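Local coordinates for protein 3-oxo-tetronate kinase (Haemophilus influenzae, PDB 1YZY) that catalyses the ATP-dependent phosphorylation of 3-oxo-tetronate to 3-oxo-tetronate 4-phosphate, as a member of the four-carbon acid sugar kinase family, at residues G11-A16 against T26-G31; R64-L69 against T75-K80; P271-D276 against E284-Q289; Q292-N297 against A340-Y345. All coordinates share one frame; numbering follows the deposited sequence.

Contact 1: residues G11-A16 against T26-G31; sequences GASDIA and TVQMNG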
loop_
_atom_site.group_PDB
_atom_site.type_symbol
_atom_site.label_atom_id
_atom_site.label_comp_id
_atom_site.label_asym_id
_atom_site.label_seq_id
_atom_site.Cartn_x
_atom_site.Cartn_y
_atom_site.Cartn_z
ATOM N N GLY A 11 -1.444 -3.051 2.658
ATOM C CA GLY A 11 -1.382 -2.178 3.812
ATOM C C GLY A 11 -0.295 -1.134 3.664
ATOM O O GLY A 11 -0.482 0.014 4.075
ATOM N N ALA A 12 0.861 -1.529 3.128
ATOM C CA ALA A 12 1.959 -0.584 2.936
ATOM C C ALA A 12 1.543 0.518 1.961
ATOM O O ALA A 12 1.824 1.691 2.195
ATOM C CB ALA A 12 3.211 -1.293 2.440
ATOM N N SER A 13 0.877 0.135 0.878
ATOM C CA SER A 13 0.412 1.090 -0.116
ATOM C C SER A 13 -0.638 1.997 0.512
ATOM O O SER A 13 -0.653 3.209 0.293
ATOM C CB SER A 13 -0.224 0.359 -1.297
ATOM O OG SER A 13 0.736 -0.314 -2.085
ATOM N N ASP A 14 -1.538 1.386 1.274
ATOM C CA ASP A 14 -2.620 2.103 1.937
ATOM C C ASP A 14 -2.143 3.207 2.875
ATOM O O ASP A 14 -2.529 4.370 2.714
ATOM C CB ASP A 14 -3.497 1.137 2.707
ATOM C CG ASP A 14 -4.813 1.744 3.132
ATOM O OD1 ASP A 14 -5.679 1.960 2.262
ATOM O OD2 ASP A 14 -4.991 1.994 4.341
ATOM N N ILE A 15 -1.302 2.852 3.845
ATOM C CA ILE A 15 -0.805 3.834 4.795
ATOM C C ILE A 15 0.047 4.882 4.109
ATOM O O ILE A 15 0.001 6.055 4.485
ATOM C CB ILE A 15 -0.045 3.186 5.993
ATOM C CG1 ILE A 15 0.129 4.205 7.127
ATOM C CG2 ILE A 15 1.333 2.661 5.565
ATOM C CD1 ILE A 15 0.729 3.620 8.399
ATOM N N ALA A 16 0.804 4.465 3.089
ATOM C CA ALA A 16 1.675 5.377 2.343
ATOM C C ALA A 16 0.866 6.469 1.650
ATOM O O ALA A 16 1.306 7.618 1.579
ATOM C CB ALA A 16 2.516 4.607 1.333
ATOM N N THR A 26 6.549 10.903 0.992
ATOM C CA THR A 26 6.742 9.480 1.284
ATOM C C THR A 26 7.420 8.617 0.207
ATOM O O THR A 26 7.232 8.820 -0.990
ATOM C CB THR A 26 5.358 8.837 1.608
ATOM O OG1 THR A 26 4.710 9.578 2.655
ATOM C CG2 THR A 26 5.495 7.378 2.040
ATOM N N VAL A 27 8.217 7.656 0.658
ATOM C CA VAL A 27 8.890 6.706 -0.219
ATOM C C VAL A 27 8.535 5.311 0.280
ATOM O O VAL A 27 8.746 4.990 1.451
ATOM C CB VAL A 27 10.425 6.865 -0.196
ATOM C CG1 VAL A 27 11.082 5.668 -0.861
ATOM C CG2 VAL A 27 10.828 8.131 -0.918
ATOM N N GLN A 28 7.950 4.503 -0.593
ATOM C CA GLN A 28 7.583 3.144 -0.234
ATOM C C GLN A 28 8.526 2.121 -0.872
ATOM O O GLN A 28 8.496 1.908 -2.084
ATOM C CB GLN A 28 6.144 2.839 -0.661
ATOM C CG GLN A 28 5.690 1.416 -0.320
ATOM C CD GLN A 28 4.339 1.067 -0.908
ATOM O OE1 GLN A 28 3.564 1.953 -1.281
ATOM N NE2 GLN A 28 4.049 -0.230 -0.998
ATOM N N MET A 29 9.357 1.495 -0.047
ATOM C CA MET A 29 10.287 0.479 -0.514
ATOM C C MET A 29 9.626 -0.889 -0.411
ATOM O O MET A 29 8.969 -1.187 0.581
ATOM C CB MET A 29 11.559 0.514 0.324
ATOM C CG MET A 29 12.302 1.835 0.243
ATOM S SD MET A 29 12.693 2.334 -1.462
ATOM C CE MET A 29 14.481 2.210 -1.471
ATOM N N ASN A 30 9.741 -1.696 -1.457
ATOM C CA ASN A 30 9.156 -3.036 -1.441
ATOM C C ASN A 30 10.263 -4.007 -1.036
ATOM O O ASN A 30 11.114 -4.359 -1.846
ATOM C CB ASN A 30 8.589 -3.396 -2.816
ATOM C CG ASN A 30 7.558 -2.386 -3.308
ATOM O OD1 ASN A 30 6.693 -1.945 -2.554
ATOM N ND2 ASN A 30 7.646 -2.021 -4.583
ATOM N N GLY A 31 10.256 -4.412 0.231
ATOM C CA GLY A 31 11.275 -5.306 0.755
ATOM C C GLY A 31 12.390 -4.463 1.342
ATOM O O GLY A 31 12.464 -3.273 1.052
HETATM O O HOH W 1 2.457 1.371 -3.922
#
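Gln28 lays its amide end across the helix backbone at Ser13, with OE1 3.5 Å from Ser13 CA and NE2 3.7 Å from Ala12 CB. Its chain leaves the backbone with CG trans to N (chi1 180°) and stays extended beyond, which carries the amide from strand 26-30 across to helix 9-20. The axes of helix segment 11-16 and strand 26-30 run antiparallel, at 175°, and come within 9.3 Å of each other. Methyl groups meet nearer the start of the strand: Ala16 CB is 4.1 Å from Thr26 CG2, and Ala16 CB also lies 3.9 Å from Gln28 OE1. Thr26 OG1 turns to Leu24 O, leaving its methyl for the helix. One water joins the two polar side chains, donating to Gln28 OE1 at 2.9 Å and hydrogen-bonded to Ser13 OG at 3.0 Å. Helix and strand both lie in the sugar-binding N-terminal domain; the strand pairs with 43-47 on one edge and, on the other, with 369-375 from the nucleotide-binding part, so the two parts join here. The small Ala12 and Ala16 are consistent with the close approach of the amide, and the water supplies OE1 of this buried glutamine with a donor while tying it to the serine hydroxyl.

Contact 2: residues R64-L69 against T75-K80; sequences RAYQWL and TQFYFK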
loop_
_atom_site.group_PDB
_atom_site.type_symbol
_atom_site.label_atom_id
_atom_site.label_comp_id
_atom_site.label_asym_id
_atom_site.label_seq_id
_atom_site.Cartn_x
_atom_site.Cartn_y
_atom_site.Cartn_z
ATOM N N ARG A 64 15.377 -5.966 10.304
ATOM C CA ARG A 64 16.216 -5.544 9.189
ATOM C C ARG A 64 15.647 -4.270 8.595
ATOM O O ARG A 64 16.403 -3.381 8.194
ATOM C CB ARG A 64 16.291 -6.640 8.121
ATOM C CG ARG A 64 17.338 -7.712 8.403
ATOM C CD ARG A 64 17.184 -8.905 7.472
ATOM N NE ARG A 64 17.129 -8.508 6.065
ATOM C CZ ARG A 64 16.287 -9.020 5.167
ATOM N NH1 ARG A 64 15.414 -9.961 5.513
ATOM N NH2 ARG A 64 16.315 -8.584 3.911
ATOM N N ALA A 65 14.316 -4.200 8.513
ATOM C CA ALA A 65 13.633 -3.022 7.977
ATOM C C ALA A 65 13.938 -1.831 8.873
ATOM O O ALA A 65 14.210 -0.730 8.392
ATOM C CB ALA A 65 12.135 -3.260 7.903
ATOM N N TYR A 66 13.899 -2.078 10.180
ATOM C CA TYR A 66 14.174 -1.062 11.189
ATOM C C TYR A 66 15.602 -0.548 11.098
ATOM O O TYR A 66 15.849 0.651 11.232
ATOM C CB TYR A 66 13.928 -1.636 12.594
ATOM C CG TYR A 66 14.670 -0.897 13.690
ATOM C CD1 TYR A 66 14.201 0.321 14.181
ATOM C CD2 TYR A 66 15.887 -1.378 14.180
ATOM C CE1 TYR A 66 14.933 1.048 15.126
ATOM C CE2 TYR A 66 16.626 -0.657 15.119
ATOM C CZ TYR A 66 16.140 0.554 15.587
ATOM O OH TYR A 66 16.869 1.268 16.510
ATOM N N GLN A 67 16.547 -1.470 10.960
ATOM C CA GLN A 67 17.959 -1.107 10.892
ATOM C C GLN A 67 18.220 -0.221 9.688
ATOM O O GLN A 67 18.981 0.745 9.771
ATOM C CB GLN A 67 18.834 -2.362 10.860
ATOM C CG GLN A 67 20.315 -2.084 10.997
ATOM C CD GLN A 67 20.672 -1.396 12.299
ATOM O OE1 GLN A 67 21.554 -0.538 12.337
ATOM N NE2 GLN A 67 20.007 -1.788 13.380
ATOM N N TRP A 68 17.570 -0.544 8.574
ATOM C CA TRP A 68 17.720 0.248 7.361
ATOM C C TRP A 68 17.077 1.622 7.567
ATOM O O TRP A 68 17.714 2.650 7.343
ATOM C CB TRP A 68 17.084 -0.457 6.161
ATOM C CG TRP A 68 17.373 0.255 4.876
ATOM C CD1 TRP A 68 18.480 0.111 4.098
ATOM C CD2 TRP A 68 16.571 1.262 4.250
ATOM N NE1 TRP A 68 18.425 0.968 3.030
ATOM C CE2 TRP A 68 17.264 1.689 3.098
ATOM C CE3 TRP A 68 15.335 1.851 4.555
ATOM C CZ2 TRP A 68 16.765 2.679 2.245
ATOM C CZ3 TRP A 68 14.839 2.834 3.710
ATOM C CH2 TRP A 68 15.554 3.238 2.566
ATOM N N LEU A 69 15.803 1.634 7.953
ATOM C CA LEU A 69 15.096 2.887 8.210
ATOM C C LEU A 69 15.920 3.767 9.159
ATOM O O LEU A 69 16.023 4.979 8.965
ATOM C CB LEU A 69 13.703 2.606 8.795
ATOM C CG LEU A 69 12.682 1.993 7.824
ATOM C CD1 LEU A 69 11.592 1.287 8.601
ATOM C CD2 LEU A 69 12.086 3.039 6.880
ATOM N N THR A 75 13.672 8.528 12.777
ATOM C CA THR A 75 13.785 8.634 14.232
ATOM C C THR A 75 12.547 8.146 14.980
ATOM O O THR A 75 12.591 7.942 16.197
ATOM C CB THR A 75 14.171 10.073 14.710
ATOM O OG1 THR A 75 13.167 11.025 14.332
ATOM C CG2 THR A 75 15.505 10.486 14.117
ATOM N N GLN A 76 11.449 7.948 14.257
ATOM C CA GLN A 76 10.221 7.460 14.868
ATOM C C GLN A 76 9.735 6.277 14.052
ATOM O O GLN A 76 9.707 6.346 12.830
ATOM C CB GLN A 76 9.156 8.559 14.919
ATOM C CG GLN A 76 7.860 8.092 15.573
ATOM C CD GLN A 76 6.895 9.219 15.879
ATOM O OE1 GLN A 76 6.800 10.202 15.140
ATOM N NE2 GLN A 76 6.151 9.070 16.965
ATOM N N PHE A 77 9.315 5.209 14.721
ATOM C CA PHE A 77 8.884 4.014 14.014
ATOM C C PHE A 77 7.431 3.642 14.184
ATOM O O PHE A 77 6.843 3.852 15.245
ATOM C CB PHE A 77 9.810 2.860 14.374
ATOM C CG PHE A 77 11.255 3.202 14.185
ATOM C CD1 PHE A 77 11.880 2.987 12.957
ATOM C CD2 PHE A 77 11.959 3.857 15.194
ATOM C CE1 PHE A 77 13.178 3.429 12.734
ATOM C CE2 PHE A 77 13.256 4.306 14.982
ATOM C CZ PHE A 77 13.867 4.092 13.747
ATOM N N TYR A 78 6.870 3.053 13.134
ATOM C CA TYR A 78 5.475 2.667 13.106
ATOM C C TYR A 78 5.316 1.266 12.533
ATOM O O TYR A 78 5.598 1.042 11.358
ATOM C CB TYR A 78 4.721 3.665 12.227
ATOM C CG TYR A 78 3.214 3.597 12.305
ATOM C CD1 TYR A 78 2.487 4.623 12.915
ATOM C CD2 TYR A 78 2.506 2.527 11.765
ATOM C CE1 TYR A 78 1.097 4.585 12.993
ATOM C CE2 TYR A 78 1.105 2.479 11.835
ATOM C CZ TYR A 78 0.412 3.513 12.452
ATOM O OH TYR A 78 -0.962 3.488 12.537
ATOM N N PHE A 79 4.872 0.329 13.365
ATOM C CA PHE A 79 4.630 -1.046 12.944
ATOM C C PHE A 79 3.181 -1.104 12.473
ATOM O O PHE A 79 2.260 -1.082 13.278
ATOM C CB PHE A 79 4.865 -2.009 14.120
ATOM C CG PHE A 79 4.520 -3.446 13.820
ATOM C CD1 PHE A 79 4.531 -3.932 12.513
ATOM C CD2 PHE A 79 4.152 -4.305 14.848
ATOM C CE1 PHE A 79 4.174 -5.243 12.237
ATOM C CE2 PHE A 79 3.792 -5.618 14.585
ATOM C CZ PHE A 79 3.801 -6.091 13.275
ATOM N N LYS A 80 2.992 -1.191 11.165
ATOM C CA LYS A 80 1.674 -1.227 10.551
ATOM C C LYS A 80 1.150 -2.616 10.216
ATOM O O LYS A 80 1.764 -3.356 9.453
ATOM C CB LYS A 80 1.689 -0.348 9.293
ATOM C CG LYS A 80 0.638 -0.668 8.240
ATOM C CD LYS A 80 -0.639 0.070 8.480
ATOM C CE LYS A 80 -1.638 -0.201 7.382
ATOM N NZ LYS A 80 -2.170 -1.589 7.391
#
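Helix 55-71 and strand 77-80 are joined by a short connection, and their backbones stay well apart here: the nearest CA atoms are Tyr66 CA and Phe77 CA, 7.9 Å from each other. Side chains bridge that gap. Tyr66 and Phe77 form an edge-to-face pair, the tyrosine edge directed at the phenylalanine face, with centroids 4.8 Å apart and ring planes at 61°. Tyr66 CE1 makes the closest approach, 3.5 Å from Phe77 CZ and displaced toward the rim of that ring. A chi1 of 157° brings the edge of the tyrosine ring over to Phe77. At the phenylalanine edge, near the ring plane, Leu69 CB approaches Phe77 CE1 to 4.1 Å. Leu69 also packs on Ile44 and Ile46 of strand 43-47, while Tyr66 reaches Glu103 and Leu104 of helix 93-104. Between the two segments, which belong to the sugar-binding N-terminal domain, the contact is thus buried and apolar, with aromatic C-H groups set against a pi face.

Contact 3: residues P271-D276 against E284-Q289; sequences PHFQLD and ENYIEQ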
loop_
_atom_site.group_PDB
_atom_site.type_symbol
_atom_site.label_atom_id
_atom_site.label_comp_id
_atom_site.label_asym_id
_atom_site.label_seq_id
_atom_site.Cartn_x
_atom_site.Cartn_y
_atom_site.Cartn_z
ATOM N N PRO A 271 -4.536 6.535 -29.788
ATOM C CA PRO A 271 -4.042 5.422 -30.608
ATOM C C PRO A 271 -4.108 4.136 -29.791
ATOM O O PRO A 271 -3.622 4.091 -28.666
ATOM C CB PRO A 271 -2.587 5.812 -30.864
ATOM C CG PRO A 271 -2.633 7.293 -30.862
ATOM C CD PRO A 271 -3.507 7.586 -29.679
ATOM N N HIS A 272 -4.689 3.092 -30.356
ATOM C CA HIS A 272 -4.815 1.843 -29.633
ATOM C C HIS A 272 -4.463 0.646 -30.497
ATOM O O HIS A 272 -4.892 0.534 -31.646
ATOM C CB HIS A 272 -6.234 1.702 -29.092
ATOM C CG HIS A 272 -7.292 1.995 -30.109
ATOM N ND1 HIS A 272 -7.610 3.278 -30.497
ATOM C CD2 HIS A 272 -8.092 1.174 -30.828
ATOM C CE1 HIS A 272 -8.561 3.235 -31.413
ATOM N NE2 HIS A 272 -8.873 1.971 -31.632
ATOM N N PHE A 273 -3.711 -0.269 -29.907
ATOM C CA PHE A 273 -3.284 -1.469 -30.592
ATOM C C PHE A 273 -3.627 -2.639 -29.688
ATOM O O PHE A 273 -3.021 -2.802 -28.634
ATOM C CB PHE A 273 -1.771 -1.400 -30.830
ATOM C CG PHE A 273 -1.235 -2.501 -31.704
ATOM C CD1 PHE A 273 -1.375 -3.840 -31.340
ATOM C CD2 PHE A 273 -0.578 -2.199 -32.886
ATOM C CE1 PHE A 273 -0.869 -4.858 -32.137
ATOM C CE2 PHE A 273 -0.063 -3.213 -33.694
ATOM C CZ PHE A 273 -0.211 -4.544 -33.317
ATOM N N GLN A 274 -4.603 -3.440 -30.091
ATOM C CA GLN A 274 -4.989 -4.596 -29.295
ATOM C C GLN A 274 -3.955 -5.718 -29.381
ATOM O O GLN A 274 -3.643 -6.208 -30.469
ATOM C CB GLN A 274 -6.350 -5.128 -29.729
ATOM C CG GLN A 274 -6.759 -6.360 -28.949
ATOM C CD GLN A 274 -8.098 -6.900 -29.369
ATOM O OE1 GLN A 274 -8.721 -6.396 -30.303
ATOM N NE2 GLN A 274 -8.550 -7.948 -28.691
ATOM N N LEU A 275 -3.432 -6.121 -28.228
ATOM C CA LEU A 275 -2.444 -7.185 -28.160
ATOM C C LEU A 275 -3.157 -8.515 -28.429
ATOM O O LEU A 275 -4.054 -8.910 -27.678
ATOM C CB LEU A 275 -1.779 -7.182 -26.774
ATOM C CG LEU A 275 -0.467 -7.934 -26.514
ATOM C CD1 LEU A 275 0.120 -7.440 -25.209
ATOM C CD2 LEU A 275 -0.664 -9.449 -26.465
ATOM N N ASP A 276 -2.792 -9.168 -29.530
ATOM C CA ASP A 276 -3.377 -10.448 -29.920
ATOM C C ASP A 276 -2.554 -11.579 -29.303
ATOM O O ASP A 276 -1.344 -11.654 -29.519
ATOM C CB ASP A 276 -3.390 -10.561 -31.451
ATOM C CG ASP A 276 -3.954 -11.884 -31.943
ATOM O OD1 ASP A 276 -5.095 -12.230 -31.566
ATOM O OD2 ASP A 276 -3.256 -12.572 -32.715
ATOM N N GLU A 284 7.616 -13.969 -33.681
ATOM C CA GLU A 284 8.816 -13.550 -32.957
ATOM C C GLU A 284 9.124 -12.058 -33.072
ATOM O O GLU A 284 9.838 -11.496 -32.237
ATOM C CB GLU A 284 10.027 -14.355 -33.429
ATOM C CG GLU A 284 9.908 -15.852 -33.215
ATOM C CD GLU A 284 11.185 -16.579 -33.578
ATOM O OE1 GLU A 284 12.140 -16.530 -32.775
ATOM O OE2 GLU A 284 11.241 -17.190 -34.668
ATOM N N ASN A 285 8.616 -11.431 -34.124
ATOM C CA ASN A 285 8.844 -10.009 -34.349
ATOM C C ASN A 285 7.743 -9.138 -33.775
ATOM O O ASN A 285 7.725 -7.932 -34.013
ATOM C CB ASN A 285 8.961 -9.717 -35.847
ATOM C CG ASN A 285 10.159 -10.382 -36.476
ATOM O OD1 ASN A 285 11.306 -10.062 -36.153
ATOM N ND2 ASN A 285 9.904 -11.309 -37.390
ATOM N N TYR A 286 6.838 -9.742 -33.009
ATOM C CA TYR A 286 5.718 -9.014 -32.423
ATOM C C TYR A 286 6.128 -7.883 -31.495
ATOM O O TYR A 286 5.501 -6.832 -31.481
ATOM C CB TYR A 286 4.781 -9.962 -31.678
ATOM C CG TYR A 286 3.358 -9.477 -31.688
ATOM C CD1 TYR A 286 2.777 -9.024 -32.871
ATOM C CD2 TYR A 286 2.586 -9.466 -30.524
ATOM C CE1 TYR A 286 1.461 -8.573 -32.908
ATOM C CE2 TYR A 286 1.256 -9.013 -30.545
ATOM C CZ TYR A 286 0.703 -8.569 -31.747
ATOM O OH TYR A 286 -0.602 -8.127 -31.807
ATOM N N ILE A 287 7.142 -8.122 -30.680
ATOM C CA ILE A 287 7.611 -7.106 -29.759
ATOM C C ILE A 287 8.221 -5.938 -30.528
ATOM O O ILE A 287 8.068 -4.782 -30.135
ATOM C CB ILE A 287 8.605 -7.714 -28.743
ATOM C CG1 ILE A 287 7.856 -8.719 -27.851
ATOM C CG2 ILE A 287 9.271 -6.618 -27.910
ATOM C CD1 ILE A 287 8.738 -9.562 -26.965
ATOM N N GLU A 288 8.903 -6.237 -31.630
ATOM C CA GLU A 288 9.514 -5.186 -32.436
ATOM C C GLU A 288 8.452 -4.372 -33.159
ATOM O O GLU A 288 8.604 -3.168 -33.338
ATOM C CB GLU A 288 10.502 -5.768 -33.449
ATOM C CG GLU A 288 11.331 -4.708 -34.202
ATOM C CD GLU A 288 12.305 -3.943 -33.308
ATOM O OE1 GLU A 288 12.745 -4.497 -32.272
ATOM O OE2 GLU A 288 12.648 -2.789 -33.650
ATOM N N GLN A 289 7.387 -5.036 -33.594
ATOM C CA GLN A 289 6.306 -4.353 -34.291
ATOM C C GLN A 289 5.605 -3.383 -33.337
ATOM O O GLN A 289 5.364 -2.229 -33.685
ATOM C CB GLN A 289 5.296 -5.363 -34.840
ATOM C CG GLN A 289 4.263 -4.740 -35.764
ATOM C CD GLN A 289 3.015 -5.585 -35.915
ATOM O OE1 GLN A 289 3.052 -6.804 -35.761
ATOM N NE2 GLN A 289 1.897 -4.937 -36.225
#
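Two residues one turn apart on helix 286-295 come to the edge of the Phe273 ring: Tyr286 OH and Gln289 NE2 both lie in its plane. This is helix-on-strand packing at the margin of the nucleotide-binding C-terminal domain, where strand 272-274 pairs with strand 305-307 and is the outermost strand. Tyr286 comes from the opposite direction to Phe273, bringing OH to 3.3 Å from Phe273 CE1 and Tyr286 CZ to 4.0 Å from that same carbon. Gln289 instead crosses the phenylalanine at about a right angle, its amide plane turned 72° from the ring. NE2 of Gln289 is 3.6 Å from Phe273 CZ; an extended chain, CG anti to the backbone N (chi1 -171°), carries it from the helix to the ring edge. Elsewhere Phe273 forms an edge-to-face pair with Trp293 and touches Leu290, both farther along the same helix. Beyond the strand, Leu275 packs on Thr334 and Phe335 of helix 324-345. Asp276 occupies the N-cap position of helix 277-282, its OD2 bonded to Gln279 N, while its CB lies 3.7 Å from Tyr286 OH. The tyrosine hydroxyl also accepts a weak hydrogen bond from the backbone: Asp276 N to Tyr286 OH is long at 3.3 Å, yet nearly straight, with an N-H...O angle of 168°.

Contact 4: residues Q292-N297 against A340-Y345; sequences QWVIAN and AKLKQY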
loop_
_atom_site.group_PDB
_atom_site.type_symbol
_atom_site.label_atom_id
_atom_site.label_comp_id
_atom_site.label_asym_id
_atom_site.label_seq_id
_atom_site.Cartn_x
_atom_site.Cartn_y
_atom_site.Cartn_z
ATOM N N GLN A 292 7.803 -0.270 -32.455
ATOM C CA GLN A 292 7.824 0.707 -33.531
ATOM C C GLN A 292 6.514 1.472 -33.569
ATOM O O GLN A 292 6.521 2.694 -33.701
ATOM C CB GLN A 292 8.100 0.032 -34.883
ATOM C CG GLN A 292 9.472 -0.649 -34.985
ATOM C CD GLN A 292 10.657 0.311 -34.831
ATOM O OE1 GLN A 292 10.575 1.494 -35.172
ATOM N NE2 GLN A 292 11.778 -0.213 -34.335
ATOM N N TRP A 293 5.400 0.752 -33.444
ATOM C CA TRP A 293 4.074 1.367 -33.447
ATOM C C TRP A 293 3.925 2.387 -32.298
ATOM O O TRP A 293 3.461 3.505 -32.509
ATOM C CB TRP A 293 2.990 0.285 -33.363
ATOM C CG TRP A 293 1.571 0.816 -33.341
ATOM C CD1 TRP A 293 0.739 0.977 -34.411
ATOM C CD2 TRP A 293 0.829 1.258 -32.194
ATOM N NE1 TRP A 293 -0.468 1.494 -34.007
ATOM C CE2 TRP A 293 -0.439 1.677 -32.651
ATOM C CE3 TRP A 293 1.115 1.337 -30.822
ATOM C CZ2 TRP A 293 -1.421 2.175 -31.787
ATOM C CZ3 TRP A 293 0.135 1.832 -29.961
ATOM C CH2 TRP A 293 -1.116 2.245 -30.452
ATOM N N VAL A 294 4.312 2.003 -31.086
ATOM C CA VAL A 294 4.219 2.905 -29.935
ATOM C C VAL A 294 4.971 4.219 -30.150
ATOM O O VAL A 294 4.399 5.294 -30.000
ATOM C CB VAL A 294 4.763 2.244 -28.631
ATOM C CG1 VAL A 294 4.864 3.276 -27.512
ATOM C CG2 VAL A 294 3.865 1.101 -28.206
ATOM N N ILE A 295 6.265 4.122 -30.445
ATOM C CA ILE A 295 7.099 5.302 -30.646
ATOM C C ILE A 295 6.665 6.185 -31.818
ATOM O O ILE A 295 6.941 7.385 -31.827
ATOM C CB ILE A 295 8.594 4.925 -30.780
ATOM C CG1 ILE A 295 8.837 4.099 -32.047
ATOM C CG2 ILE A 295 9.041 4.114 -29.569
ATOM C CD1 ILE A 295 10.309 3.856 -32.349
ATOM N N ALA A 296 5.991 5.594 -32.799
ATOM C CA ALA A 296 5.516 6.336 -33.962
ATOM C C ALA A 296 4.186 7.016 -33.678
ATOM O O ALA A 296 3.658 7.759 -34.516
ATOM C CB ALA A 296 5.385 5.413 -35.155
ATOM N N ASN A 297 3.647 6.757 -32.493
ATOM C CA ASN A 297 2.382 7.344 -32.075
ATOM C C ASN A 297 2.542 8.022 -30.723
ATOM O O ASN A 297 1.572 8.173 -29.980
ATOM C CB ASN A 297 1.291 6.276 -32.002
ATOM C CG ASN A 297 0.772 5.875 -33.367
ATOM O OD1 ASN A 297 0.201 6.694 -34.090
ATOM N ND2 ASN A 297 0.932 4.604 -33.715
ATOM N N ALA A 340 10.612 -2.517 -21.446
ATOM C CA ALA A 340 12.059 -2.377 -21.321
ATOM C C ALA A 340 12.640 -1.643 -22.529
ATOM O O ALA A 340 13.563 -0.838 -22.386
ATOM C CB ALA A 340 12.708 -3.735 -21.170
ATOM N N LYS A 341 12.110 -1.938 -23.713
ATOM C CA LYS A 341 12.568 -1.296 -24.945
ATOM C C LYS A 341 12.152 0.168 -24.978
ATOM O O LYS A 341 12.929 1.026 -25.396
ATOM C CB LYS A 341 12.021 -2.025 -26.179
ATOM C CG LYS A 341 12.529 -3.460 -26.328
ATOM C CD LYS A 341 12.093 -4.101 -27.641
ATOM C CE LYS A 341 13.185 -4.044 -28.711
ATOM N NZ LYS A 341 13.547 -2.659 -29.143
ATOM N N LEU A 342 10.926 0.445 -24.539
ATOM C CA LEU A 342 10.408 1.810 -24.513
ATOM C C LEU A 342 11.186 2.682 -23.539
ATOM O O LEU A 342 11.404 3.862 -23.810
ATOM C CB LEU A 342 8.919 1.826 -24.157
ATOM C CG LEU A 342 7.963 1.133 -25.128
ATOM C CD1 LEU A 342 6.578 1.063 -24.531
ATOM C CD2 LEU A 342 7.941 1.860 -26.464
ATOM N N LYS A 343 11.595 2.116 -22.406
ATOM C CA LYS A 343 12.351 2.889 -21.425
ATOM C C LYS A 343 13.724 3.245 -21.982
ATOM O O LYS A 343 14.226 4.348 -21.747
ATOM C CB LYS A 343 12.511 2.136 -20.103
ATOM C CG LYS A 343 12.957 3.041 -18.947
ATOM C CD LYS A 343 13.398 2.260 -17.724
ATOM C CE LYS A 343 14.806 1.718 -17.886
ATOM N NZ LYS A 343 15.227 0.874 -16.735
ATOM N N GLN A 344 14.352 2.288 -22.666
ATOM C CA GLN A 344 15.662 2.514 -23.273
ATOM C C GLN A 344 15.543 3.589 -24.355
ATOM O O GLN A 344 16.448 4.406 -24.539
ATOM C CB GLN A 344 16.218 1.210 -23.861
ATOM C CG GLN A 344 17.503 1.368 -24.693
ATOM C CD GLN A 344 18.668 2.001 -23.926
ATOM O OE1 GLN A 344 19.440 2.785 -24.484
ATOM N NE2 GLN A 344 18.809 1.643 -22.653
ATOM N N TYR A 345 14.420 3.588 -25.065
ATOM C CA TYR A 345 14.167 4.572 -26.111
ATOM C C TYR A 345 13.979 5.980 -25.533
ATOM O O TYR A 345 14.399 6.969 -26.138
ATOM C CB TYR A 345 12.945 4.161 -26.939
ATOM C CG TYR A 345 12.495 5.206 -27.927
ATOM C CD1 TYR A 345 13.201 5.431 -29.108
ATOM C CD2 TYR A 345 11.381 5.997 -27.665
ATOM C CE1 TYR A 345 12.807 6.427 -30.005
ATOM C CE2 TYR A 345 10.979 6.992 -28.550
ATOM C CZ TYR A 345 11.693 7.206 -29.717
ATOM O OH TYR A 345 11.293 8.206 -30.578
HETATM O O HOH W 2 8.702 9.188 -30.848
#
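Ile295 CB sits against the Tyr345 ring, 3.9 Å from Tyr345 CE2, and of the two branches beyond it the CG2 methyl does the touching, reaching over the ring face. That methyl makes a CH-pi contact, with CG2 of Ile295 3.8 Å from the centroid of the Tyr345 ring and 22° off the ring normal. Because CG1 takes the place between the backbone N and the carbonyl carbon (chi1 65°), CG2 falls on the other side of the N, where it meets both Tyr345 and Leu342. The second of these is looser: Ile295 CG2 to Leu342 CD2 is 4.0 Å. This is helix-helix packing within the nucleotide-binding C-terminal domain, the end of helix 286-295 lying against the end of helix 324-345. Val294 crosses Leu342 at about a right angle, with CG1 of Val294 3.5 Å from Leu342 CD2, and both residues also touch Val249 of strand 248-252. Beyond the ring, a water donates to Ile295 O at 2.7 Å and is hydrogen-bonded to Tyr345 OH at 2.8 Å.

The four contacts follow one another along the chain without interleaving, two in each domain. Contacts 1 and 2 belong to the sugar-binding N-terminal domain, their centres 12 Å apart, and touch where Ile15 meets Tyr78 and Met29 meets Trp68. Contacts 3 and 4 lie in the nucleotide-binding C-terminal domain with centres 11 Å apart; both use helix 286-295, and Trp293 packs against Pro271, His272 and Phe273 at the start of strand 272-274. Between the pairs the distances are much larger: contacts 2 and 3 have centres 44 Å apart on opposite sides of the chain's centre. Each pair joins helices to strands or to another helix in its own domain, while strand 26-30 of contact 1 also pairs with strand 369-375 of the nucleotide-binding part.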